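Local coordinates for oxysterol-binding protein homolog 3 (Saccharomyces cerevisiae, PDB 4IC4) that transfers lipids between membranes without vesicles, carrying the lipid in a hydrophobic pocket in directional transport coupled to phosphoinositides, and helps maintain sterol distribution, at residues M61-N66 and R328-G333; L187-K190 and L195-W198; I204-I209 and Y214-N219; G377-W382 and K387-D392. All blocks are in the same frame, centred on the assembly; numbering follows the deposited sequence.

Interaction 1: residues M61-N66 and R328-G333; sequences MPVTSN and RAYEEG
Val63 and Tyr330 mark the closest approach of the two backbones, their CA atoms 7.7 Å apart where the short 3-10 turn 63-65 faces the end of helix 325-331, and the gap between them is spanned by a side chain. Tyr330 does the spanning. Its CG lies opposite the backbone N about the first bond (chi1 -171°), which sends the ring off the helix and past Val63, the two side chains running in opposite directions. Val63 CG2 sits over the ring as a CH-pi contact, 4.1 Å from the centroid of the Tyr330 ring, with Tyr330 CD1 its nearest atom at 3.7 Å. Further out, the carbonyl atom Val63 O lies over a face of the ring, 3.2 Å from Tyr330 CZ. At the tip, Tyr330 OH donates a hydrogen bond of 2.7 Å to Asn66 O, tilted 29° from the carbonyl plane. Val63 O is itself taken by Asn66 N at 3.1 Å, which closes the 3-10 turn beneath the ring. The side chain of Asn66 turns elsewhere, to Lys342 and to the carbonyl of Lys118. Ala338 of helix 335-354 touches both Val63 and Tyr330. Just past Tyr330 the helix ends in a Schellman motif with Gly333, at positive phi, as its C-prime residue; Gly333 N reaches Tyr330 O at 3.0 Å. The phenol O-H thus satisfies the main-chain oxygen of buried Asn66 and joins the helix end to the loop that follows Met61, one of the residues that bind phosphatidylinositol 4-phosphate.

Interaction 2: residues L187-K190 and L195-W198; sequences LKFK and LFEW
Phe189 and Phe196 meet at a slant: their planes stand 49° apart with centroids 4.9 Å from each other. Phe196 CE2 does the touching, perched over one face of the Phe189 ring toward its rim and 3.4 Å from Phe189 CZ. The first torsion of Phe189 (chi1 -86°) keeps CG beside the backbone N and brings the ring back toward the neighbouring strand. Leu187 behaves differently. It lies alongside Phe196 and points the same way, its CD2 branch 3.8 Å from Phe196 CD2, while its CB rests 4.1 Å from Trp198 CZ3. Were Phe189 an alanine, Phe196 CE2 would probably lose the ring face it rests on, and a gap would open beside Pro94 and Ala88. On the other side of the sheet Leu195 CD2 packs on the aliphatic root of Lys188, 3.6 Å from Lys188 CB, before the extended lysine leads away. The backbones hold this register through Leu187 and Phe196, a hydrogen-bonded pair with Leu187 N to Phe196 O at 2.8 Å and Phe196 N to Leu187 O at 2.9 Å. Helices 83-88 and 94-104 pack against the side bearing Leu187, Phe189 and Trp198. Strands 177-189 and 195-199 form an antiparallel beta hairpin in the wall of the beta barrel of the OSBP-related domain.

Interaction 3: residues I204-I209 and Y214-N219; sequences ILKNLI and YMEPVN
Lys206 runs across Tyr214 and ends on Glu216, touching something at almost every step. Its CB lies over one face of the Tyr214 ring, a CH-pi contact 4.1 Å from the ring centroid. Beyond it the chain is extended, which lets Lys206 CD pass the rim of the phenol at 3.3 Å from Tyr214 OH. Lys206 CE then draws level with the carboxylate, 3.3 Å from Glu216 OE1. At the tip Lys206 NZ makes a salt bridge of 2.8 Å to Glu216 OE1, coming in from above the carboxylate plane, 48° out of it. NZ also donates to a water, which gives a hydrogen bond to Glu216 OE2 and is hydrogen-bonded at 2.6 Å to Tyr214 OH. Glu216 stands where it can be met because its first torsion (chi1 73°) sets CG between the backbone N and the carbonyl carbon; OE2 has a second partner in the backbone N of Ser245. Beneath lies an antiparallel hairpin, with Lys206 and Tyr214 as one hydrogen-bonded pair (Lys206 N to Tyr214 O 2.8 Å) and Ile204 and Glu216 as another. The opposite side is apolar: Leu205 CD1 meets Met215 CG at 3.5 Å, and Leu205 also touches Leu44 of helix 44-50. One lysine thus joins three kinds of contact, its methylenes on a ring and its ammonium shared between a carboxylate and a bridging water, which probably helps fix the rotation of the Tyr214 and Glu216 side chains.

Interaction 4: residues G377-W382 and K387-D392; sequences GPKSYW and KHDWSD
Lys379 and Asp389 reach toward each other from the two ends of helix 381-386, a short helix with Ser380 as its N-cap and a Schellman motif with His388 as C-prime residue at its close. Lys379 bends at its second torsion (chi2 -66°) and then runs straight, which carries Lys379 NZ to Asp389 OD2 in a salt bridge of 2.8 Å. Asp389 OD2 receives the ammonium on its syn lone pair, the side of OD1, and the lysine chain comes in roughly perpendicular to the aspartate. With CG opposite the backbone N (chi1 -179°), Asp389 carries its carboxylate out toward Lys379. Asp389 OD2 accepts a second hydrogen bond, from a water that also donates to Pro378 O. With a leucine here instead of Asp389, Lys379 NZ would probably lose its charged mate and the water shared with Pro378 O would lose its carboxylate partner. Before the helix a type I turn runs from Gly377 to Ser380, and Ser380 OG donates to Gly377 O at 2.9 Å while capping the backbone N of Glu383. At the aromatic end of the contact, Trp390 CH2 lies over one face of the Tyr381 ring toward its rim, 3.6 Å from Tyr381 CE1. The planes are inclined at 45°. Tyr381 OH hydrogen-bonds Glu129, and Pro317 and Tyr363 touch both aromatics. Arg384 holds the tail as well, through Asp389 O and a salt bridge to Asp392. A single water donates to Asp389 OD1 and to Asp392 OD1, 2.7 Å from each oxygen.

In the fold
Interactions 2 and 3 belong to one run of antiparallel pairing: strand 177-189 neighbours both 195-199 and 203-206, and both of these pair with 214-225. The centres of interactions 2 and 3 are about 29 Å apart. Interaction 1 lies nearest the phosphoinositide site: it contains Met61, and the side chain of Asn66 is about 3 Å from that of Lys118. Interaction 3 approaches the same region from the barrel, the side chain of Leu205 being about 8 Å from that of Lys118 and about 9 Å from that of Met61. Interaction 4 sits away from the site; its centre is about 42 Å from that of interaction 3, and the two lie on opposite sides of the chain's centre.

Interaction 1: residues M61-N66 and R328-G333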
# COMPACT_ATOMS: atom_id res chain seq x y z
N MET A 61 4.19 -7.10 -19.01
CA MET A 61 4.54 -5.70 -19.19
C MET A 61 6.05 -5.51 -19.14
O MET A 61 6.75 -6.19 -18.39
CB MET A 61 3.90 -4.85 -18.10
CG MET A 61 2.39 -4.97 -18.01
SD MET A 61 1.54 -4.09 -19.33
CE MET A 61 1.16 -2.55 -18.49
N PRO A 62 6.57 -4.57 -19.94
CA PRO A 62 8.02 -4.33 -19.92
C PRO A 62 8.35 -3.74 -18.56
O PRO A 62 7.50 -3.11 -17.92
CB PRO A 62 8.22 -3.34 -21.06
CG PRO A 62 6.94 -2.56 -21.04
CD PRO A 62 5.90 -3.64 -20.87
N VAL A 63 9.58 -3.94 -18.10
CA VAL A 63 9.99 -3.42 -16.80
C VAL A 63 9.89 -1.89 -16.74
O VAL A 63 9.81 -1.31 -15.66
CB VAL A 63 11.44 -3.86 -16.47
CG1 VAL A 63 12.44 -3.12 -17.35
CG2 VAL A 63 11.73 -3.62 -15.00
N THR A 64 9.88 -1.24 -17.90
CA THR A 64 9.79 0.21 -17.95
C THR A 64 8.41 0.72 -17.54
O THR A 64 8.23 1.92 -17.29
CB THR A 64 10.13 0.73 -19.35
OG1 THR A 64 9.36 0.02 -20.32
CG2 THR A 64 11.61 0.55 -19.64
N SER A 65 7.43 -0.19 -17.47
CA SER A 65 6.08 0.17 -17.06
C SER A 65 5.98 0.18 -15.54
O SER A 65 4.95 0.54 -14.98
CB SER A 65 5.06 -0.84 -17.61
OG SER A 65 5.05 -0.86 -19.02
N ASN A 66 7.05 -0.23 -14.88
CA ASN A 66 7.08 -0.30 -13.42
C ASN A 66 7.81 0.85 -12.74
O ASN A 66 8.52 1.63 -13.38
CB ASN A 66 7.77 -1.59 -12.97
CG ASN A 66 7.03 -2.84 -13.39
OD1 ASN A 66 7.64 -3.87 -13.67
ND2 ASN A 66 5.71 -2.77 -13.42
N ARG A 328 15.96 -4.06 -7.97
CA ARG A 328 17.20 -3.37 -7.62
C ARG A 328 17.92 -2.82 -8.85
O ARG A 328 18.34 -1.66 -8.86
CB ARG A 328 18.14 -4.31 -6.86
CG ARG A 328 19.41 -3.63 -6.36
CD ARG A 328 19.08 -2.57 -5.32
NE ARG A 328 18.41 -3.15 -4.17
CZ ARG A 328 17.79 -2.45 -3.22
NH1 ARG A 328 17.75 -1.13 -3.28
NH2 ARG A 328 17.21 -3.08 -2.21
N ALA A 329 18.05 -3.64 -9.89
CA ALA A 329 18.72 -3.20 -11.10
C ALA A 329 17.96 -2.02 -11.72
O ALA A 329 18.58 -1.06 -12.18
CB ALA A 329 18.80 -4.36 -12.09
N TYR A 330 16.63 -2.10 -11.71
CA TYR A 330 15.79 -1.05 -12.27
C TYR A 330 15.95 0.23 -11.47
O TYR A 330 16.05 1.32 -12.03
CB TYR A 330 14.32 -1.50 -12.24
CG TYR A 330 13.37 -0.59 -12.98
CD1 TYR A 330 13.50 -0.39 -14.36
CD2 TYR A 330 12.32 0.05 -12.32
CE1 TYR A 330 12.60 0.41 -15.06
CE2 TYR A 330 11.42 0.85 -13.01
CZ TYR A 330 11.56 1.03 -14.37
OH TYR A 330 10.65 1.80 -15.06
N GLU A 331 15.98 0.10 -10.14
CA GLU A 331 16.14 1.25 -9.27
C GLU A 331 17.45 1.96 -9.58
O GLU A 331 17.50 3.19 -9.62
CB GLU A 331 16.14 0.80 -7.80
CG GLU A 331 16.40 1.92 -6.80
CD GLU A 331 16.51 1.42 -5.37
OE1 GLU A 331 15.47 1.09 -4.76
OE2 GLU A 331 17.65 1.36 -4.85
N GLU A 332 18.50 1.18 -9.83
CA GLU A 332 19.81 1.75 -10.11
C GLU A 332 20.04 2.12 -11.57
O GLU A 332 21.16 2.44 -11.97
CB GLU A 332 20.90 0.79 -9.61
CG GLU A 332 20.64 0.33 -8.19
CD GLU A 332 21.78 -0.45 -7.57
OE1 GLU A 332 22.52 -1.13 -8.32
OE2 GLU A 332 21.93 -0.40 -6.33
N GLY A 333 18.98 2.08 -12.37
CA GLY A 333 19.11 2.47 -13.77
C GLY A 333 19.63 1.45 -14.77
O GLY A 333 19.85 1.80 -15.93

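Interaction 2: residues L187-K190 and L195-W198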
# COMPACT_ATOMS: atom_id res chain seq x y z
N LEU A 187 -8.38 -2.70 12.15
CA LEU A 187 -7.56 -2.04 13.15
C LEU A 187 -8.06 -2.37 14.55
O LEU A 187 -9.26 -2.38 14.80
CB LEU A 187 -7.62 -0.52 12.94
CG LEU A 187 -7.06 0.38 14.04
CD1 LEU A 187 -5.55 0.22 14.12
CD2 LEU A 187 -7.44 1.83 13.73
N LYS A 188 -7.12 -2.66 15.45
CA LYS A 188 -7.46 -2.96 16.83
C LYS A 188 -6.62 -2.11 17.78
O LYS A 188 -5.40 -2.06 17.66
CB LYS A 188 -7.20 -4.43 17.16
CG LYS A 188 -7.30 -4.75 18.65
CD LYS A 188 -6.92 -6.18 18.97
CE LYS A 188 -6.95 -6.43 20.47
NZ LYS A 188 -6.51 -7.81 20.80
N PHE A 189 -7.29 -1.43 18.71
CA PHE A 189 -6.60 -0.64 19.72
C PHE A 189 -6.16 -1.66 20.78
O PHE A 189 -7.00 -2.36 21.34
CB PHE A 189 -7.56 0.36 20.37
CG PHE A 189 -7.71 1.65 19.63
CD1 PHE A 189 -7.23 1.80 18.33
CD2 PHE A 189 -8.35 2.74 20.23
CE1 PHE A 189 -7.38 3.01 17.65
CE2 PHE A 189 -8.50 3.94 19.56
CZ PHE A 189 -8.02 4.08 18.27
N LYS A 190 -4.86 -1.75 21.04
CA LYS A 190 -4.37 -2.69 22.03
C LYS A 190 -4.50 -2.08 23.43
O LYS A 190 -4.21 -2.72 24.43
CB LYS A 190 -2.93 -3.07 21.73
CG LYS A 190 -2.81 -3.95 20.48
CD LYS A 190 -1.39 -4.08 19.97
CE LYS A 190 -0.50 -4.83 20.94
NZ LYS A 190 0.88 -4.95 20.39
N LEU A 195 -12.28 -1.82 18.05
CA LEU A 195 -11.95 -2.21 16.68
C LEU A 195 -12.51 -1.22 15.66
O LEU A 195 -13.56 -0.63 15.87
CB LEU A 195 -12.52 -3.60 16.37
CG LEU A 195 -12.21 -4.73 17.34
CD1 LEU A 195 -12.90 -6.01 16.85
CD2 LEU A 195 -10.71 -4.94 17.45
N PHE A 196 -11.78 -1.05 14.56
CA PHE A 196 -12.20 -0.17 13.48
C PHE A 196 -12.02 -0.97 12.20
O PHE A 196 -11.05 -1.71 12.05
CB PHE A 196 -11.34 1.08 13.43
CG PHE A 196 -11.45 1.95 14.65
CD1 PHE A 196 -12.39 2.97 14.71
CD2 PHE A 196 -10.63 1.72 15.75
CE1 PHE A 196 -12.50 3.77 15.86
CE2 PHE A 196 -10.74 2.50 16.89
CZ PHE A 196 -11.67 3.53 16.95
N GLU A 197 -12.96 -0.83 11.27
CA GLU A 197 -12.88 -1.54 10.01
C GLU A 197 -13.30 -0.65 8.85
O GLU A 197 -14.13 0.25 9.00
CB GLU A 197 -13.79 -2.77 10.04
CG GLU A 197 -13.38 -3.84 11.03
CD GLU A 197 -14.41 -4.95 11.15
OE1 GLU A 197 -14.79 -5.52 10.10
OE2 GLU A 197 -14.84 -5.25 12.28
N TRP A 198 -12.70 -0.89 7.69
CA TRP A 198 -13.04 -0.15 6.49
C TRP A 198 -12.40 -0.79 5.28
O TRP A 198 -11.44 -1.55 5.39
CB TRP A 198 -12.60 1.32 6.62
CG TRP A 198 -11.12 1.58 6.51
CD1 TRP A 198 -10.41 1.86 5.38
CD2 TRP A 198 -10.18 1.63 7.59
NE1 TRP A 198 -9.09 2.08 5.69
CE2 TRP A 198 -8.92 1.95 7.04
CE3 TRP A 198 -10.28 1.43 8.98
CZ2 TRP A 198 -7.76 2.07 7.82
CZ3 TRP A 198 -9.13 1.56 9.76
CH2 TRP A 198 -7.89 1.87 9.18

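Interaction 3: residues I204-I209 and Y214-N219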
# COMPACT_ATOMS: atom_id res chain seq x y z
N ILE A 204 -9.90 6.13 -9.52
CA ILE A 204 -9.99 6.03 -10.97
C ILE A 204 -8.77 6.64 -11.64
O ILE A 204 -8.32 7.72 -11.27
CB ILE A 204 -11.25 6.75 -11.50
CG1 ILE A 204 -12.51 6.20 -10.81
CG2 ILE A 204 -11.36 6.58 -13.01
CD1 ILE A 204 -12.81 4.75 -11.11
N LEU A 205 -8.24 5.94 -12.64
CA LEU A 205 -7.08 6.42 -13.39
C LEU A 205 -7.63 7.05 -14.67
O LEU A 205 -8.23 6.36 -15.49
CB LEU A 205 -6.15 5.25 -13.73
CG LEU A 205 -4.89 5.55 -14.55
CD1 LEU A 205 -4.04 6.60 -13.85
CD2 LEU A 205 -4.10 4.27 -14.75
N LYS A 206 -7.41 8.35 -14.84
CA LYS A 206 -7.90 9.08 -16.01
C LYS A 206 -6.84 9.53 -17.00
O LYS A 206 -5.64 9.46 -16.73
CB LYS A 206 -8.71 10.29 -15.56
CG LYS A 206 -10.00 9.96 -14.83
CD LYS A 206 -10.77 11.22 -14.49
CE LYS A 206 -12.12 10.90 -13.88
NZ LYS A 206 -12.91 12.14 -13.61
N ASN A 207 -7.30 10.00 -18.16
CA ASN A 207 -6.43 10.48 -19.24
C ASN A 207 -5.51 9.39 -19.77
O ASN A 207 -4.31 9.60 -19.93
CB ASN A 207 -5.60 11.68 -18.78
CG ASN A 207 -6.41 12.96 -18.67
OD1 ASN A 207 -5.87 14.04 -18.44
ND2 ASN A 207 -7.72 12.84 -18.85
N LEU A 208 -6.07 8.22 -20.05
CA LEU A 208 -5.30 7.10 -20.57
C LEU A 208 -5.03 7.29 -22.06
O LEU A 208 -4.02 6.83 -22.58
CB LEU A 208 -6.05 5.79 -20.35
CG LEU A 208 -6.33 5.38 -18.90
CD1 LEU A 208 -7.14 4.10 -18.88
CD2 LEU A 208 -5.01 5.19 -18.16
N ILE A 209 -5.95 7.98 -22.73
CA ILE A 209 -5.83 8.24 -24.16
C ILE A 209 -4.78 9.30 -24.48
O ILE A 209 -3.81 9.03 -25.20
CB ILE A 209 -7.18 8.70 -24.75
CG1 ILE A 209 -8.26 7.66 -24.44
CG2 ILE A 209 -7.05 8.91 -26.25
CD1 ILE A 209 -9.65 8.07 -24.89
N TYR A 214 -3.69 10.76 -14.48
CA TYR A 214 -3.80 11.07 -13.06
C TYR A 214 -4.86 10.20 -12.40
O TYR A 214 -5.66 9.55 -13.07
CB TYR A 214 -4.14 12.56 -12.85
CG TYR A 214 -5.53 12.97 -13.28
CD1 TYR A 214 -6.63 12.80 -12.44
CD2 TYR A 214 -5.75 13.55 -14.54
CE1 TYR A 214 -7.91 13.20 -12.84
CE2 TYR A 214 -7.02 13.94 -14.94
CZ TYR A 214 -8.09 13.76 -14.09
OH TYR A 214 -9.35 14.15 -14.49
N MET A 215 -4.84 10.17 -11.07
CA MET A 215 -5.79 9.37 -10.31
C MET A 215 -6.56 10.23 -9.32
O MET A 215 -6.06 11.25 -8.85
CB MET A 215 -5.07 8.27 -9.55
CG MET A 215 -4.60 7.12 -10.41
SD MET A 215 -3.59 5.95 -9.49
CE MET A 215 -4.78 5.35 -8.28
N GLU A 216 -7.78 9.81 -9.02
CA GLU A 216 -8.61 10.53 -8.06
C GLU A 216 -9.59 9.55 -7.43
O GLU A 216 -10.06 8.60 -8.07
CB GLU A 216 -9.36 11.67 -8.76
CG GLU A 216 -10.50 11.22 -9.66
CD GLU A 216 -11.19 12.38 -10.37
OE1 GLU A 216 -12.31 12.18 -10.88
OE2 GLU A 216 -10.60 13.48 -10.43
N PRO A 217 -9.91 9.76 -6.14
CA PRO A 217 -10.86 8.88 -5.46
C PRO A 217 -12.26 9.24 -5.91
O PRO A 217 -12.51 10.36 -6.35
CB PRO A 217 -10.62 9.20 -3.98
CG PRO A 217 -10.28 10.65 -4.02
CD PRO A 217 -9.35 10.75 -5.21
N VAL A 218 -13.18 8.28 -5.82
CA VAL A 218 -14.56 8.52 -6.23
C VAL A 218 -15.54 7.93 -5.24
O VAL A 218 -15.17 7.13 -4.37
CB VAL A 218 -14.86 7.92 -7.63
CG1 VAL A 218 -14.02 8.62 -8.68
CG2 VAL A 218 -14.58 6.42 -7.62
N ASN A 219 -16.80 8.32 -5.37
CA ASN A 219 -17.86 7.82 -4.50
C ASN A 219 -17.61 8.12 -3.03
O ASN A 219 -17.20 9.23 -2.68
CB ASN A 219 -18.04 6.32 -4.72
CG ASN A 219 -18.56 5.99 -6.11
OD1 ASN A 219 -18.52 4.84 -6.55
ND2 ASN A 219 -19.05 7.01 -6.82
O HOH W 1 -11.36 14.50 -12.88

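Interaction 4: residues G377-W382 and K387-D392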
# COMPACT_ATOMS: atom_id res chain seq x y z
N GLY A 377 3.94 -17.89 17.31
CA GLY A 377 4.68 -19.05 17.78
C GLY A 377 6.16 -19.02 17.44
O GLY A 377 6.64 -18.06 16.85
N PRO A 378 6.90 -20.08 17.80
CA PRO A 378 8.33 -20.22 17.56
C PRO A 378 8.75 -20.10 16.09
O PRO A 378 9.90 -19.77 15.80
CB PRO A 378 8.64 -21.60 18.14
CG PRO A 378 7.64 -21.73 19.24
CD PRO A 378 6.39 -21.22 18.58
N LYS A 379 7.83 -20.38 15.18
CA LYS A 379 8.12 -20.31 13.76
C LYS A 379 7.47 -19.10 13.09
O LYS A 379 7.33 -19.05 11.86
CB LYS A 379 7.70 -21.59 13.05
CG LYS A 379 8.57 -22.80 13.38
CD LYS A 379 9.99 -22.63 12.86
CE LYS A 379 10.86 -23.83 13.21
NZ LYS A 379 12.25 -23.70 12.68
N SER A 380 7.06 -18.13 13.90
CA SER A 380 6.46 -16.91 13.36
C SER A 380 7.58 -16.10 12.72
O SER A 380 8.76 -16.33 12.99
CB SER A 380 5.81 -16.10 14.47
OG SER A 380 6.77 -15.59 15.38
N TYR A 381 7.22 -15.14 11.88
CA TYR A 381 8.23 -14.31 11.23
C TYR A 381 9.15 -13.62 12.22
O TYR A 381 10.37 -13.71 12.11
CB TYR A 381 7.57 -13.24 10.35
CG TYR A 381 8.58 -12.44 9.55
CD1 TYR A 381 9.06 -12.92 8.34
CD2 TYR A 381 9.09 -11.23 10.03
CE1 TYR A 381 10.01 -12.22 7.61
CE2 TYR A 381 10.05 -10.52 9.32
CZ TYR A 381 10.51 -11.02 8.10
OH TYR A 381 11.45 -10.34 7.37
N TRP A 382 8.58 -12.91 13.18
CA TRP A 382 9.39 -12.17 14.13
C TRP A 382 10.22 -13.05 15.06
O TRP A 382 11.30 -12.64 15.48
CB TRP A 382 8.52 -11.18 14.91
CG TRP A 382 7.87 -10.18 13.99
CD1 TRP A 382 6.53 -10.05 13.74
CD2 TRP A 382 8.53 -9.21 13.16
NE1 TRP A 382 6.32 -9.07 12.80
CE2 TRP A 382 7.53 -8.54 12.43
CE3 TRP A 382 9.87 -8.85 12.97
CZ2 TRP A 382 7.83 -7.52 11.51
CZ3 TRP A 382 10.17 -7.84 12.05
CH2 TRP A 382 9.14 -7.19 11.33
N LYS A 387 16.63 -15.17 15.38
CA LYS A 387 17.72 -16.14 15.30
C LYS A 387 18.11 -16.52 13.87
O LYS A 387 18.75 -17.56 13.66
CB LYS A 387 17.33 -17.41 16.06
CG LYS A 387 17.02 -17.18 17.54
CD LYS A 387 16.60 -18.47 18.23
CE LYS A 387 15.32 -19.04 17.63
NZ LYS A 387 14.95 -20.34 18.27
N HIS A 388 17.76 -15.69 12.90
CA HIS A 388 18.07 -15.96 11.49
C HIS A 388 17.61 -17.37 11.12
O HIS A 388 18.29 -18.07 10.37
CB HIS A 388 19.58 -15.85 11.24
CG HIS A 388 20.20 -14.57 11.73
ND1 HIS A 388 19.84 -13.34 11.24
CD2 HIS A 388 21.17 -14.35 12.65
CE1 HIS A 388 20.57 -12.40 11.83
NE2 HIS A 388 21.38 -12.99 12.69
N ASP A 389 16.45 -17.78 11.64
CA ASP A 389 15.91 -19.11 11.37
C ASP A 389 15.19 -19.18 10.03
O ASP A 389 13.95 -19.18 9.97
CB ASP A 389 14.98 -19.52 12.52
CG ASP A 389 14.38 -20.90 12.33
OD1 ASP A 389 15.02 -21.75 11.68
OD2 ASP A 389 13.27 -21.14 12.86
N TRP A 390 15.97 -19.24 8.95
CA TRP A 390 15.42 -19.28 7.60
C TRP A 390 15.90 -20.48 6.77
O TRP A 390 15.76 -20.47 5.55
CB TRP A 390 15.80 -18.01 6.83
CG TRP A 390 15.70 -16.72 7.58
CD1 TRP A 390 16.73 -15.87 7.88
CD2 TRP A 390 14.50 -16.06 8.02
NE1 TRP A 390 16.25 -14.73 8.47
CE2 TRP A 390 14.88 -14.82 8.57
CE3 TRP A 390 13.14 -16.40 8.00
CZ2 TRP A 390 13.96 -13.91 9.09
CZ3 TRP A 390 12.21 -15.49 8.52
CH2 TRP A 390 12.63 -14.26 9.06
N SER A 391 16.48 -21.49 7.41
CA SER A 391 16.99 -22.65 6.69
C SER A 391 15.98 -23.40 5.82
O SER A 391 16.37 -24.06 4.86
CB SER A 391 17.64 -23.63 7.67
OG SER A 391 18.76 -23.04 8.30
N ASP A 392 14.71 -23.31 6.17
CA ASP A 392 13.65 -23.99 5.42
C ASP A 392 12.98 -23.09 4.39
O ASP A 392 11.98 -23.48 3.77
CB ASP A 392 12.61 -24.54 6.40
CG ASP A 392 11.96 -23.45 7.23
OD1 ASP A 392 12.67 -22.52 7.66
OD2 ASP A 392 10.73 -23.52 7.46
O HOH W 2 12.57 -19.77 15.13
O HOH W 3 13.84 -23.45 9.95
O HOH W 4 10.77 -24.79 10.16